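Side-chain contact in DUF1285 domain-containing protein (Shewanella baltica, PDB 2RA9), which is of unknown function but adopts a fold with repeated structural motifs and may take part in signal transduction: residues E85-Q88 and P89-L93. Numbering follows the deposited sequence. Where two conformers were deposited one is given.
Sequences ERAQ and PHSLL
A type II beta turn from Q88 to S91 forms the tip of the loop joining strands 79-86 and 93-97, neighbours in an antiparallel arrangement, and the side chain of R86 runs outward along one face of this loop to S91. The turn is closed by S91 N, which donates to Q88 O at 2.9 Å. R86 holds CG anti to its own carbonyl carbon (chi1 -66°) and runs extended from CG to NE, which carries the guanidinium alongside the backbone of H90 and S91. There R86 NH1 donates to S91 O at 2.8 Å, a bent bond with 133° at the hydrogen. The same guanidinium forms salt bridges through NE to E141 and through NH1 to D146, tying the loop to the C-terminal region. With an alanine here, both carboxylates would probably lose their guanidinium partner and S91 O this donor. Lower on the arginine, R86 CG packs against L93 CD2 at 3.7 Å. On the inner side of the loop the S91 hydroxyl sits among backbone polar atoms: S91 OG lies 2.9 Å from Q88 O and 2.8 Å from L92 O, both within reach of its single proton. R86 CB touches S91 OG at 3.4 Å.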
ATOM      1  N   GLU A  85       2.354  13.714   2.986  1.00 14.84           N
ATOM      2  CA  GLU A  85       2.791  14.955   3.622  1.00 16.23           C
ATOM      3  C   GLU A  85       3.694  14.618   4.795  1.00 20.48           C
ATOM      4  O   GLU A  85       3.563  13.560   5.412  1.00 23.33           O
ATOM      5  CB  GLU A  85       1.550  15.742   4.121  1.00 19.74           C
ATOM      6  CG  GLU A  85       1.835  17.046   4.835  1.00 27.30           C
ATOM      7  CD  GLU A  85       0.575  17.714   5.340  1.00 35.90           C
ATOM      8  OE1 GLU A  85      -0.394  17.001   5.697  1.00 37.39           O
ATOM      9  OE2 GLU A  85       0.569  18.963   5.404  1.00 42.63           O
ATOM     10  N   ARG A  86       4.654  15.493   5.100  1.00 22.52           N
ATOM     11  CA  ARG A  86       5.350  15.401   6.398  1.00 24.34           C
ATOM     12  C   ARG A  86       4.511  16.084   7.481  1.00 25.59           C
ATOM     13  O   ARG A  86       3.994  17.183   7.257  1.00 31.02           O
ATOM     14  CB  ARG A  86       6.708  16.097   6.330  1.00 23.23           C
ATOM     15  CG  ARG A  86       7.685  15.430   5.415  1.00 20.43           C
ATOM     16  CD  ARG A  86       9.014  16.116   5.430  1.00 18.59           C
ATOM     17  NE  ARG A  86       9.836  15.783   4.257  1.00 15.83           N
ATOM     18  CZ  ARG A  86      10.862  14.948   4.256  1.00 15.45           C
ATOM     19  NH1 ARG A  86      11.271  14.307   5.359  1.00 17.80           N
ATOM     20  NH2 ARG A  86      11.539  14.782   3.151  1.00 16.08           N
ATOM     21  N   ALA A  87       4.403  15.458   8.645  1.00 27.99           N
ATOM     22  CA  ALA A  87       3.783  16.098   9.807  1.00 29.37           C
ATOM     23  C   ALA A  87       4.521  17.381  10.178  1.00 29.93           C
ATOM     24  O   ALA A  87       3.884  18.406  10.501  1.00 30.82           O
ATOM     25  CB  ALA A  87       3.766  15.118  11.013  1.00 30.12           C
ATOM     26  N   GLN A  88       5.861  17.309  10.159  1.00 27.54           N
ATOM     27  CA  GLN A  88       6.696  18.466  10.456  0.50 26.41           C
ATOM     28  C   GLN A  88       7.877  18.501   9.486  1.00 24.57           C
ATOM     29  O   GLN A  88       8.218  17.476   8.876  1.00 22.37           O
ATOM     30  CB  GLN A  88       7.200  18.436  11.905  0.50 26.36           C
ATOM     31  CG  GLN A  88       6.093  18.393  12.983  0.50 27.69           C
ATOM     32  CD  GLN A  88       5.683  16.980  13.387  0.50 31.58           C
ATOM     33  OE1 GLN A  88       6.272  15.989  12.947  0.50 34.93           O
ATOM     34  NE2 GLN A  88       4.671  16.886  14.247  0.50 34.97           N
ATOM     35  N   PRO A  89       8.507  19.686   9.328  1.00 22.58           N
ATOM     36  CA  PRO A  89       9.664  19.702   8.468  1.00 22.52           C
ATOM     37  C   PRO A  89      10.593  18.580   8.840  1.00 19.01           C
ATOM     38  O   PRO A  89      10.805  18.307  10.038  1.00 20.60           O
ATOM     39  CB  PRO A  89      10.265  21.084   8.753  1.00 23.37           C
ATOM     40  CG  PRO A  89       9.054  21.902   8.978  1.00 23.82           C
ATOM     41  CD  PRO A  89       8.236  21.025   9.866  1.00 23.85           C
ATOM     42  N   HIS A  90      11.087  17.879   7.823  1.00 18.59           N
ATOM     43  CA  HIS A  90      12.074  16.817   7.992  1.00 17.97           C
ATOM     44  C   HIS A  90      11.564  15.556   8.662  1.00 18.72           C
ATOM     45  O   HIS A  90      12.327  14.626   8.846  1.00 18.65           O
ATOM     46  CB  HIS A  90      13.357  17.303   8.690  1.00 16.87           C
ATOM     47  CG  HIS A  90      14.003  18.444   7.976  1.00 17.57           C
ATOM     48  ND1 HIS A  90      15.005  18.271   7.050  1.00 17.55           N
ATOM     49  CD2 HIS A  90      13.727  19.765   7.996  1.00 20.16           C
ATOM     50  CE1 HIS A  90      15.352  19.451   6.563  1.00 16.77           C
ATOM     51  NE2 HIS A  90      14.580  20.367   7.114  1.00 17.53           N
ATOM     52  N   SER A  91      10.265  15.489   8.921  1.00 17.95           N
ATOM     53  CA  SER A  91       9.705  14.331   9.581  1.00 18.02           C
ATOM     54  C   SER A  91       9.461  13.171   8.609  1.00 17.07           C
ATOM     55  O   SER A  91       9.631  13.286   7.388  1.00 17.87           O
ATOM     56  CB  SER A  91       8.412  14.702  10.319  1.00 18.77           C
ATOM     57  OG  SER A  91       7.309  14.788   9.441  1.00 21.26           O
ATOM     58  N   LEU A  92       9.108  12.028   9.176  1.00 18.26           N
ATOM     59  CA  LEU A  92       8.576  10.914   8.429  1.00 17.11           C
ATOM     60  C   LEU A  92       7.280  11.327   7.761  1.00 17.83           C
ATOM     61  O   LEU A  92       6.716  12.388   8.049  1.00 18.63           O
ATOM     62  CB  LEU A  92       8.358   9.712   9.353  1.00 16.47           C
ATOM     63  CG  LEU A  92       9.589   9.107  10.013  1.00 18.38           C
ATOM     64  CD1 LEU A  92       9.196   8.014  10.984  1.00 21.91           C
ATOM     65  CD2 LEU A  92      10.590   8.585   9.016  1.00 20.91           C
ATOM     66  N   LEU A  93       6.803  10.492   6.839  1.00 16.93           N
ATOM     67  CA  LEU A  93       5.659  10.864   6.029  1.00 16.02           C
ATOM     68  C   LEU A  93       4.386  10.215   6.545  1.00 15.36           C
ATOM     69  O   LEU A  93       4.412   9.096   7.074  1.00 17.75           O
ATOM     70  CB  LEU A  93       5.842  10.409   4.596  1.00 16.39           C
ATOM     71  CG  LEU A  93       6.922  10.997   3.720  1.00 15.80           C
ATOM     72  CD1 LEU A  93       6.874  10.258   2.347  1.00 18.38           C
ATOM     73  CD2 LEU A  93       6.679  12.433   3.550  1.00 19.08           C
TER